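Local atomic coordinates of CaaX farnesyltransferase alpha subunit Ram2 (Aspergillus fumigatus, PDB entry 4L9P), a protein that forms the alpha subunit of protein farnesyltransferase and probably takes part in attaching farnesyl groups to proteins with a C-terminal CAAX motif. Residues A[17-22]-A[53-58]; A[131-136]-A[168-173]; A[145-150]-A[179-184]. The protein carries 1 engineered substitution. One frame throughout, in Å; residues are numbered along the deposited sequence. Where two conformers were deposited one is given.

Interaction 1 of 3, residues A[17-22]-A[53-58]; sequences GKYSSD and YLEATS. With EDO (1,2-ethanediol), chain G.
Glu55 meets the start of helix 18-21 through an extended chain, with CG trans to the backbone N (chi1 -177°) and the next bond continuing the line. Tyr19 answers with CG beside its backbone N (chi1 -67°), which swings the ring toward helix 51-65. The Glu55 carboxylate lands on the first turn of the short, weakly bonded helix. Its two oxygens divide the backbone donors. OE1 of Glu55 accepts from Tyr19 N at 3.0 Å. OE2 of Glu55 accepts from Ser20 N at 2.9 Å. Both N-H groups approach from above the carboxylate plane, and neither bond is quite straight. Ser20 OG also lies 2.9 Å from Glu55 OE2, but its single proton could go instead to Gly17 O. That carbonyl already accepts from Ser21 N and Ser21 OG, which closes the turn.

The Tyr19 ring stands nearly upright to the carboxylate, with the planes 82° apart. Its edge faces the charge, with CD2 of Tyr19 3.5 Å from OE1 of Glu55. Further along the same side, CE2 of Tyr19 packs on CB of Ala56 at 3.9 Å. The hydroxyl of Tyr19 continues to Asp79, on helix 71-83. On helix 51-65, Thr57 OG1 donates to Tyr53 O and accepts from O1 of a 1,2-ethanediol at 2.8 Å. The same diol is held by Asp148 of the beta subunit Ram1.

A carboxylate from helix 51-65 thus accepts from two successive backbone N-H groups, those of Tyr19 and Ser20, in the short helical turn. These N-H groups would be expected to stabilise the negative charge of Glu55. In return, the carboxylate fastens the first modelled residues of the chain to helix 51-65. This polar grip sits at the surface, and the tyrosine adds the apolar part.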
loop_
_atom_site.group_PDB
_atom_site.type_symbol
_atom_site.label_atom_id
_atom_site.label_comp_id
_atom_site.label_asym_id
_atom_site.label_seq_id
_atom_site.Cartn_x
_atom_site.Cartn_y
_atom_site.Cartn_z
ATOM N N GLY A 17 25.210 -33.817 -7.659
ATOM C CA GLY A 17 24.003 -32.980 -7.708
ATOM C C GLY A 17 22.721 -33.792 -7.898
ATOM O O GLY A 17 22.687 -34.660 -8.763
ATOM N N LYS A 18 21.667 -33.520 -7.115
ATOM C CA LYS A 18 20.533 -34.452 -7.018
ATOM C C LYS A 18 19.768 -34.700 -8.312
ATOM O O LYS A 18 19.459 -35.837 -8.637
ATOM C CB LYS A 18 19.532 -34.063 -5.943
ATOM C CG LYS A 18 20.098 -33.933 -4.551
ATOM C CD LYS A 18 19.225 -32.992 -3.722
ATOM C CE LYS A 18 20.049 -32.228 -2.685
ATOM N NZ LYS A 18 19.177 -31.258 -1.943
ATOM N N TYR A 19 19.440 -33.651 -9.042
ATOM C CA TYR A 19 18.739 -33.793 -10.310
ATOM C C TYR A 19 19.632 -34.357 -11.382
ATOM O O TYR A 19 19.213 -35.280 -12.112
ATOM C CB TYR A 19 18.141 -32.435 -10.746
ATOM C CG TYR A 19 17.041 -32.006 -9.807
ATOM C CD1 TYR A 19 15.755 -32.496 -9.981
ATOM C CD2 TYR A 19 17.294 -31.177 -8.704
ATOM C CE1 TYR A 19 14.732 -32.186 -9.118
ATOM C CE2 TYR A 19 16.241 -30.832 -7.833
ATOM C CZ TYR A 19 14.971 -31.342 -8.055
ATOM O OH TYR A 19 13.897 -31.067 -7.223
ATOM N N SER A 20 20.857 -33.867 -11.472
ATOM C CA SER A 20 21.695 -34.340 -12.579
ATOM C C SER A 20 22.117 -35.795 -12.445
ATOM O O SER A 20 22.453 -36.417 -13.440
ATOM C CB SER A 20 22.924 -33.479 -12.739
ATOM O OG SER A 20 23.556 -33.400 -11.486
ATOM N N SER A 21 22.100 -36.338 -11.232
ATOM C CA SER A 21 22.470 -37.736 -11.073
ATOM C C SER A 21 21.266 -38.686 -11.133
ATOM O O SER A 21 21.438 -39.890 -11.188
ATOM C CB SER A 21 23.250 -37.910 -9.772
ATOM O OG SER A 21 22.414 -37.735 -8.657
ATOM N N ASP A 22 20.055 -38.150 -11.163
ATOM C CA ASP A 22 18.823 -38.956 -11.047
ATOM C C ASP A 22 18.401 -39.393 -12.427
ATOM O O ASP A 22 18.139 -38.561 -13.296
ATOM C CB ASP A 22 17.720 -38.053 -10.466
ATOM C CG ASP A 22 16.479 -38.820 -10.059
ATOM O OD1 ASP A 22 16.307 -39.959 -10.507
ATOM O OD2 ASP A 22 15.637 -38.222 -9.348
ATOM N N TYR A 53 19.943 -24.879 -4.956
ATOM C CA TYR A 53 18.972 -23.980 -5.562
ATOM C C TYR A 53 19.365 -23.667 -7.007
ATOM O O TYR A 53 18.495 -23.599 -7.881
ATOM C CB TYR A 53 18.877 -22.708 -4.705
ATOM C CG TYR A 53 17.791 -21.720 -5.146
ATOM C CD1 TYR A 53 16.449 -21.942 -4.808
ATOM C CD2 TYR A 53 18.106 -20.595 -5.915
ATOM C CE1 TYR A 53 15.455 -21.071 -5.159
ATOM C CE2 TYR A 53 17.110 -19.657 -6.253
ATOM C CZ TYR A 53 15.800 -19.917 -5.888
ATOM O OH TYR A 53 14.850 -18.992 -6.201
ATOM N N LEU A 54 20.660 -23.468 -7.282
ATOM C CA LEU A 54 21.097 -23.262 -8.668
ATOM C C LEU A 54 20.686 -24.452 -9.529
ATOM O O LEU A 54 20.126 -24.279 -10.623
ATOM C CB LEU A 54 22.632 -23.078 -8.784
ATOM C CG LEU A 54 23.266 -21.771 -8.362
ATOM C CD1 LEU A 54 24.803 -21.946 -8.375
ATOM C CD2 LEU A 54 22.764 -20.699 -9.349
ATOM N N GLU A 55 20.910 -25.668 -9.034
ATOM C CA GLU A 55 20.610 -26.832 -9.856
ATOM C C GLU A 55 19.098 -26.965 -10.070
ATOM O O GLU A 55 18.629 -27.114 -11.222
ATOM C CB GLU A 55 21.142 -28.127 -9.222
ATOM C CG GLU A 55 20.853 -29.277 -10.181
ATOM C CD GLU A 55 21.210 -30.630 -9.685
ATOM O OE1 GLU A 55 20.784 -31.046 -8.583
ATOM O OE2 GLU A 55 21.894 -31.309 -10.442
ATOM N N ALA A 56 18.319 -26.859 -8.988
ATOM C CA ALA A 56 16.865 -27.041 -9.098
ATOM C C ALA A 56 16.283 -26.021 -10.083
ATOM O O ALA A 56 15.439 -26.340 -10.940
ATOM C CB ALA A 56 16.188 -26.952 -7.698
ATOM N N THR A 57 16.678 -24.766 -9.926
ATOM C CA THR A 57 16.130 -23.741 -10.815
ATOM C C THR A 57 16.562 -23.861 -12.269
ATOM O O THR A 57 15.813 -23.464 -13.157
ATOM C CB THR A 57 16.427 -22.299 -10.272
ATOM O OG1 THR A 57 17.850 -22.144 -10.089
ATOM C CG2 THR A 57 15.675 -22.032 -8.947
ATOM N N SER A 58 17.765 -24.417 -12.523
ATOM C CA SER A 58 18.174 -24.678 -13.898
ATOM C C SER A 58 17.303 -25.787 -14.544
ATOM O O SER A 58 16.939 -25.703 -15.726
ATOM C CB SER A 58 19.676 -25.004 -13.940
ATOM O OG SER A 58 20.444 -23.916 -13.403
HETATM C C1 EDO G . 18.735 -18.990 -10.005
HETATM O O1 EDO G . 18.362 -19.612 -11.231
HETATM C C2 EDO G . 17.983 -17.700 -9.814
HETATM O O2 EDO G . 16.558 -17.887 -9.901
#

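Interaction 2 of 3, residues A[131-136]-A[168-173]; sequences VLMSSR and HWLVRH
Arg136 reaches His173 with a chain that is extended from CG to NE and turns at the last torsion (chi4 -76°), laying the guanidinium on the ring. Its CG already lies 4.0 Å from His173 NE2. NE follows the ring, 3.7 Å from CE1 of His173. CZ sits over the same face, and the whole guanidinium lies flat on the imidazole, with planes at 11° and centres 3.7 Å apart. At the tip, Arg136 NH2 donates to His173 O at 2.7 Å. The carbonyl oxygen lies in the guanidinium plane, so the bond and the stack together fix the rotation of the group.

The two segments fall in successive prenyltransferase alpha-subunit repeats, members of the TPR clan, which build a superhelix of helical hairpins. Here the end of helix 123-133 and the loop after it meet helix 161-174. The opposite face of the His173 ring is covered by CZ2 of Trp169, so the imidazole is sandwiched. Its NE2 binds a water in the ring plane, and that water donates to Met133 O. Deeper in, Met133 CG packs on Trp169 CZ3 at 3.7 Å and, more loosely, on CD1 of Leu170. Ser134 CB rests 3.6 Å from Trp169 CZ2.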
loop_
_atom_site.group_PDB
_atom_site.type_symbol
_atom_site.label_atom_id
_atom_site.label_comp_id
_atom_site.label_asym_id
_atom_site.label_seq_id
_atom_site.Cartn_x
_atom_site.Cartn_y
_atom_site.Cartn_z
ATOM N N VAL A 131 -6.718 -20.057 -6.223
ATOM C CA VAL A 131 -6.684 -20.718 -7.556
ATOM C C VAL A 131 -7.258 -22.136 -7.425
ATOM O O VAL A 131 -8.085 -22.533 -8.244
ATOM C CB VAL A 131 -5.220 -20.721 -8.109
ATOM C CG1 VAL A 131 -5.098 -21.608 -9.363
ATOM C CG2 VAL A 131 -4.833 -19.271 -8.427
ATOM N N LEU A 132 -6.835 -22.880 -6.417
ATOM C CA LEU A 132 -7.305 -24.240 -6.264
ATOM C C LEU A 132 -8.748 -24.298 -5.843
ATOM O O LEU A 132 -9.568 -25.024 -6.450
ATOM C CB LEU A 132 -6.498 -24.951 -5.191
ATOM C CG LEU A 132 -4.980 -25.077 -5.401
ATOM C CD1 LEU A 132 -4.347 -25.639 -4.083
ATOM C CD2 LEU A 132 -4.678 -25.930 -6.588
ATOM N N MET A 133 -9.109 -23.514 -4.814
ATOM C CA MET A 133 -10.424 -23.616 -4.223
ATOM C C MET A 133 -11.532 -23.071 -5.143
ATOM O O MET A 133 -12.726 -23.434 -5.003
ATOM C CB MET A 133 -10.405 -22.789 -2.930
ATOM C CG MET A 133 -11.654 -22.984 -2.019
ATOM S SD MET A 133 -11.872 -24.662 -1.415
ATOM C CE MET A 133 -10.312 -24.976 -0.661
ATOM N N SER A 134 -11.150 -22.271 -6.108
ATOM C CA SER A 134 -12.117 -21.739 -7.070
ATOM C C SER A 134 -12.609 -22.810 -8.049
ATOM O O SER A 134 -13.537 -22.541 -8.824
ATOM C CB SER A 134 -11.505 -20.562 -7.855
ATOM O OG SER A 134 -10.488 -21.011 -8.712
ATOM N N SER A 135 -11.975 -23.988 -8.065
ATOM C CA SER A 135 -12.416 -25.006 -9.040
ATOM C C SER A 135 -13.633 -25.731 -8.502
ATOM O O SER A 135 -13.497 -26.596 -7.584
ATOM C CB SER A 135 -11.310 -25.992 -9.263
ATOM O OG SER A 135 -11.841 -26.991 -10.170
ATOM N N ARG A 136 -14.806 -25.430 -9.074
ATOM C CA ARG A 136 -16.060 -26.002 -8.566
ATOM C C ARG A 136 -16.153 -27.526 -8.812
ATOM O O ARG A 136 -16.805 -28.260 -8.045
ATOM C CB ARG A 136 -17.275 -25.229 -9.130
ATOM C CG ARG A 136 -17.513 -23.918 -8.306
ATOM C CD ARG A 136 -18.753 -23.136 -8.774
ATOM N NE ARG A 136 -18.763 -21.784 -8.237
ATOM C CZ ARG A 136 -19.080 -21.460 -6.981
ATOM N NH1 ARG A 136 -19.382 -22.391 -6.089
ATOM N NH2 ARG A 136 -19.098 -20.200 -6.651
ATOM N N HIS A 168 -12.336 -13.247 2.575
ATOM C CA HIS A 168 -13.377 -12.468 1.885
ATOM C C HIS A 168 -13.715 -13.174 0.563
ATOM O O HIS A 168 -14.920 -13.313 0.241
ATOM C CB HIS A 168 -12.788 -11.082 1.510
ATOM C CG HIS A 168 -13.646 -10.322 0.558
ATOM N ND1 HIS A 168 -14.646 -9.486 1.005
ATOM C CD2 HIS A 168 -13.744 -10.348 -0.805
ATOM C CE1 HIS A 168 -15.316 -9.001 -0.040
ATOM N NE2 HIS A 168 -14.795 -9.504 -1.151
ATOM N N TRP A 169 -12.709 -13.630 -0.185
ATOM C CA TRP A 169 -12.973 -14.332 -1.442
ATOM C C TRP A 169 -13.809 -15.596 -1.149
ATOM O O TRP A 169 -14.753 -15.913 -1.920
ATOM C CB TRP A 169 -11.625 -14.702 -2.126
ATOM C CG TRP A 169 -11.867 -15.590 -3.296
ATOM C CD1 TRP A 169 -12.205 -15.229 -4.592
ATOM C CD2 TRP A 169 -11.950 -17.001 -3.249
ATOM N NE1 TRP A 169 -12.451 -16.334 -5.343
ATOM C CE2 TRP A 169 -12.317 -17.448 -4.555
ATOM C CE3 TRP A 169 -11.725 -17.938 -2.239
ATOM C CZ2 TRP A 169 -12.487 -18.811 -4.858
ATOM C CZ3 TRP A 169 -11.939 -19.302 -2.553
ATOM C CH2 TRP A 169 -12.306 -19.698 -3.849
ATOM N N LEU A 170 -13.465 -16.337 -0.092
ATOM C CA LEU A 170 -14.158 -17.592 0.221
ATOM C C LEU A 170 -15.613 -17.301 0.507
ATOM O O LEU A 170 -16.520 -18.084 0.042
ATOM C CB LEU A 170 -13.465 -18.213 1.422
ATOM C CG LEU A 170 -14.010 -19.584 1.840
ATOM C CD1 LEU A 170 -13.469 -20.665 0.889
ATOM C CD2 LEU A 170 -13.566 -19.854 3.283
ATOM N N VAL A 171 -15.904 -16.259 1.262
ATOM C CA VAL A 171 -17.290 -15.904 1.547
ATOM C C VAL A 171 -18.064 -15.566 0.284
ATOM O O VAL A 171 -19.216 -16.038 0.128
ATOM C CB VAL A 171 -17.337 -14.732 2.564
ATOM C CG1 VAL A 171 -18.757 -14.162 2.658
ATOM C CG2 VAL A 171 -16.832 -15.199 3.899
ATOM N N ARG A 172 -17.501 -14.801 -0.619
ATOM C CA ARG A 172 -18.227 -14.488 -1.837
ATOM C C ARG A 172 -18.399 -15.734 -2.688
ATOM O O ARG A 172 -19.484 -15.961 -3.263
ATOM C CB ARG A 172 -17.470 -13.413 -2.605
ATOM C CG ARG A 172 -18.212 -12.972 -3.822
ATOM C CD ARG A 172 -17.500 -11.752 -4.457
ATOM N NE ARG A 172 -18.199 -11.298 -5.660
ATOM C CZ ARG A 172 -19.176 -10.385 -5.630
ATOM N NH1 ARG A 172 -19.623 -9.923 -4.437
ATOM N NH2 ARG A 172 -19.753 -10.015 -6.763
ATOM N N HIS A 173 -17.372 -16.570 -2.774
ATOM C CA HIS A 173 -17.402 -17.723 -3.675
ATOM C C HIS A 173 -18.431 -18.746 -3.246
ATOM O O HIS A 173 -19.204 -19.244 -4.101
ATOM C CB HIS A 173 -16.033 -18.365 -3.710
ATOM C CG HIS A 173 -15.949 -19.523 -4.642
ATOM N ND1 HIS A 173 -15.834 -19.347 -6.006
ATOM C CD2 HIS A 173 -15.917 -20.871 -4.413
ATOM C CE1 HIS A 173 -15.745 -20.540 -6.583
ATOM N NE2 HIS A 173 -15.812 -21.486 -5.643
HETATM O O HOH W 1 -15.168 -24.117 -5.906
#

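Interaction 3 of 3, residues A[145-150]-A[179-184]; sequences REQDFL and HPREIQ. With EDO (1,2-ethanediol), chain E.
Gln147 and Arg181 lie abreast on helices 146-150 and 180-184, which run nearly parallel at 14° with axes 11.2 Å apart. Long polar side chains bridge that gap. Gln147 has CG beside its backbone N (chi1 -69°) and extends from there toward the second helix. Its NE2 donates to Glu182 OE2 at 2.8 Å, close to the amide plane and on the anti side of the carboxylate. The same nitrogen sits over a face of the His179 ring, with amide and ring planes steeply inclined. The amide oxygen, OE1 of Gln147, touches CE1 of His179 at 3.3 Å.

These helices belong to consecutive prenyltransferase alpha-subunit repeats, and their near-parallel course reflects the stacking of repeats in the superhelix. His179 is the N-cap of the second helix: its ND1 accepts from Arg181 N at 3.1 Å. At the more exposed side, Arg181 folds back at chi2 and chi3 and grips Asp148 end-on. NH2 and NH1 of Arg181 both bind one oxygen, Asp148 OD1, at 2.9 and 3.0 Å, in a salt bridge of bent bonds. CB of Gln147 lies over a face of this guanidinium. Arg181 NE has a second acidic partner, Asp185. Glu182 OE2 is shared with Arg167, while OE1 of Glu182 accepts from His202. At the first helix, the backbone N-H of the N-cap residue Arg145 donates to O1 of a 1,2-ethanediol.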
loop_
_atom_site.group_PDB
_atom_site.type_symbol
_atom_site.label_atom_id
_atom_site.label_comp_id
_atom_site.label_asym_id
_atom_site.label_seq_id
_atom_site.Cartn_x
_atom_site.Cartn_y
_atom_site.Cartn_z
ATOM N N ARG A 145 -13.394 -28.490 6.855
ATOM C CA ARG A 145 -12.460 -27.987 7.882
ATOM C C ARG A 145 -11.696 -26.783 7.328
ATOM O O ARG A 145 -10.673 -26.371 7.893
ATOM C CB ARG A 145 -11.474 -29.103 8.288
ATOM C CG ARG A 145 -12.196 -30.214 9.110
ATOM C CD ARG A 145 -12.701 -29.660 10.453
ATOM N NE ARG A 145 -13.316 -30.710 11.291
ATOM C CZ ARG A 145 -14.598 -31.056 11.205
ATOM N NH1 ARG A 145 -15.389 -30.495 10.287
ATOM N NH2 ARG A 145 -15.044 -31.983 12.061
ATOM N N GLU A 146 -12.221 -26.184 6.291
ATOM C CA GLU A 146 -11.554 -24.997 5.703
ATOM C C GLU A 146 -11.630 -23.828 6.684
ATOM O O GLU A 146 -10.592 -23.109 6.895
ATOM C CB GLU A 146 -12.267 -24.613 4.390
ATOM C CG GLU A 146 -11.663 -23.368 3.711
ATOM C CD GLU A 146 -10.294 -23.596 3.148
ATOM O OE1 GLU A 146 -9.711 -24.701 3.270
ATOM O OE2 GLU A 146 -9.691 -22.625 2.619
ATOM N N GLN A 147 -12.785 -23.512 7.270
ATOM C CA GLN A 147 -12.866 -22.369 8.236
ATOM C C GLN A 147 -11.946 -22.629 9.441
ATOM O O GLN A 147 -11.253 -21.701 9.917
ATOM C CB GLN A 147 -14.331 -22.124 8.651
ATOM C CG GLN A 147 -15.169 -21.565 7.501
ATOM C CD GLN A 147 -16.637 -21.660 7.784
ATOM O OE1 GLN A 147 -17.116 -22.672 8.318
ATOM N NE2 GLN A 147 -17.395 -20.606 7.452
ATOM N N ASP A 148 -11.859 -23.861 9.902
ATOM C CA ASP A 148 -10.963 -24.152 11.017
ATOM C C ASP A 148 -9.495 -23.914 10.652
ATOM O O ASP A 148 -8.723 -23.455 11.499
ATOM C CB ASP A 148 -11.106 -25.645 11.447
ATOM C CG ASP A 148 -12.304 -25.874 12.339
ATOM O OD1 ASP A 148 -13.109 -24.965 12.562
ATOM O OD2 ASP A 148 -12.457 -27.002 12.816
ATOM N N PHE A 149 -9.098 -24.238 9.423
ATOM C CA PHE A 149 -7.727 -23.957 9.038
ATOM C C PHE A 149 -7.482 -22.444 9.084
ATOM O O PHE A 149 -6.394 -21.982 9.547
ATOM C CB PHE A 149 -7.369 -24.471 7.623
ATOM C CG PHE A 149 -5.920 -24.246 7.334
ATOM C CD1 PHE A 149 -4.976 -24.960 8.062
ATOM C CD2 PHE A 149 -5.508 -23.277 6.447
ATOM C CE1 PHE A 149 -3.621 -24.681 7.930
ATOM C CE2 PHE A 149 -4.124 -23.029 6.239
ATOM C CZ PHE A 149 -3.197 -23.707 7.011
ATOM N N LEU A 150 -8.418 -21.630 8.578
ATOM C CA LEU A 150 -8.198 -20.189 8.612
ATOM C C LEU A 150 -8.080 -19.755 10.089
ATOM O O LEU A 150 -7.237 -18.869 10.395
ATOM C CB LEU A 150 -9.356 -19.444 7.955
ATOM C CG LEU A 150 -9.524 -19.875 6.490
ATOM C CD1 LEU A 150 -10.617 -18.994 5.882
ATOM C CD2 LEU A 150 -8.226 -19.815 5.685
ATOM N N HIS A 179 -23.532 -17.476 6.788
ATOM C CA HIS A 179 -23.072 -18.765 7.402
ATOM C C HIS A 179 -22.667 -18.484 8.857
ATOM O O HIS A 179 -21.850 -17.587 9.112
ATOM C CB HIS A 179 -21.911 -19.284 6.570
ATOM C CG HIS A 179 -21.390 -20.626 6.981
ATOM N ND1 HIS A 179 -20.707 -20.883 8.169
ATOM C CD2 HIS A 179 -21.467 -21.808 6.310
ATOM C CE1 HIS A 179 -20.377 -22.173 8.191
ATOM N NE2 HIS A 179 -20.832 -22.740 7.073
ATOM N N PRO A 180 -23.119 -19.264 9.841
ATOM C CA PRO A 180 -22.940 -18.839 11.228
ATOM C C PRO A 180 -21.484 -18.905 11.653
ATOM O O PRO A 180 -21.122 -18.140 12.577
ATOM C CB PRO A 180 -23.758 -19.849 12.043
ATOM C CG PRO A 180 -24.164 -20.875 11.082
ATOM C CD PRO A 180 -24.108 -20.380 9.702
ATOM N N ARG A 181 -20.645 -19.720 11.005
ATOM C CA ARG A 181 -19.212 -19.720 11.436
ATOM C C ARG A 181 -18.510 -18.433 11.041
ATOM O O ARG A 181 -17.515 -18.078 11.656
ATOM C CB ARG A 181 -18.433 -20.896 10.885
ATOM C CG ARG A 181 -18.615 -22.156 11.742
ATOM C CD ARG A 181 -17.916 -22.018 13.118
ATOM N NE ARG A 181 -16.481 -21.766 12.896
ATOM C CZ ARG A 181 -15.574 -22.668 12.519
ATOM N NH1 ARG A 181 -15.892 -23.977 12.353
ATOM N NH2 ARG A 181 -14.342 -22.310 12.281
ATOM N N GLU A 182 -19.014 -17.733 10.020
ATOM C CA GLU A 182 -18.324 -16.484 9.646
ATOM C C GLU A 182 -18.528 -15.467 10.750
ATOM O O GLU A 182 -17.534 -14.857 11.218
ATOM C CB GLU A 182 -18.866 -15.966 8.306
ATOM C CG GLU A 182 -18.388 -16.810 7.099
ATOM C CD GLU A 182 -16.871 -16.930 7.025
ATOM O OE1 GLU A 182 -16.209 -15.868 7.142
ATOM O OE2 GLU A 182 -16.309 -18.032 6.894
ATOM N N ILE A 183 -19.747 -15.240 11.190
ATOM C CA ILE A 183 -19.972 -14.328 12.303
ATOM C C ILE A 183 -19.383 -14.861 13.598
ATOM O O ILE A 183 -18.811 -14.086 14.375
ATOM C CB ILE A 183 -21.445 -13.919 12.395
ATOM C CG1 ILE A 183 -21.597 -12.667 13.200
ATOM C CG2 ILE A 183 -22.363 -15.071 12.903
ATOM C CD1 ILE A 183 -21.090 -11.384 12.319
ATOM N N GLN A 184 -19.504 -16.166 13.858
ATOM C CA GLN A 184 -18.967 -16.686 15.107
ATOM C C GLN A 184 -17.457 -16.524 15.156
ATOM O O GLN A 184 -16.901 -16.177 16.236
ATOM C CB GLN A 184 -19.309 -18.179 15.224
ATOM C CG GLN A 184 -18.638 -18.887 16.398
ATOM C CD GLN A 184 -19.014 -20.363 16.408
ATOM O OE1 GLN A 184 -20.194 -20.725 16.160
ATOM N NE2 GLN A 184 -18.010 -21.221 16.598
HETATM C C1 EDO E . -11.039 -30.446 4.330
HETATM O O1 EDO E . -11.618 -29.250 4.865
HETATM C C2 EDO E . -11.070 -31.664 5.248
HETATM O O2 EDO E . -12.445 -31.931 5.614
#

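Overall arrangement
Interaction 1 is a surface contact near the chain's N-terminus, its centre about 35 Å from that of interaction 2 and about 42 Å from that of interaction 3. The other two are partly buried, nearer the middle of the chain, and touch each other. Their segments alternate in sequence: helix 146-156 follows helix 123-133 and precedes helix 161-174. Leu170 of interaction 2 packs on Glu146 and Leu150 of interaction 3, and Val171 meets Glu182. The chemistry differs with place. Interaction 1 relies on a carboxylate bonded to backbone N-H groups. Interaction 2 combines aromatic and cationic stacking with apolar packing. Interaction 3 is mainly polar, with an amide and a salt bridge joining two helices.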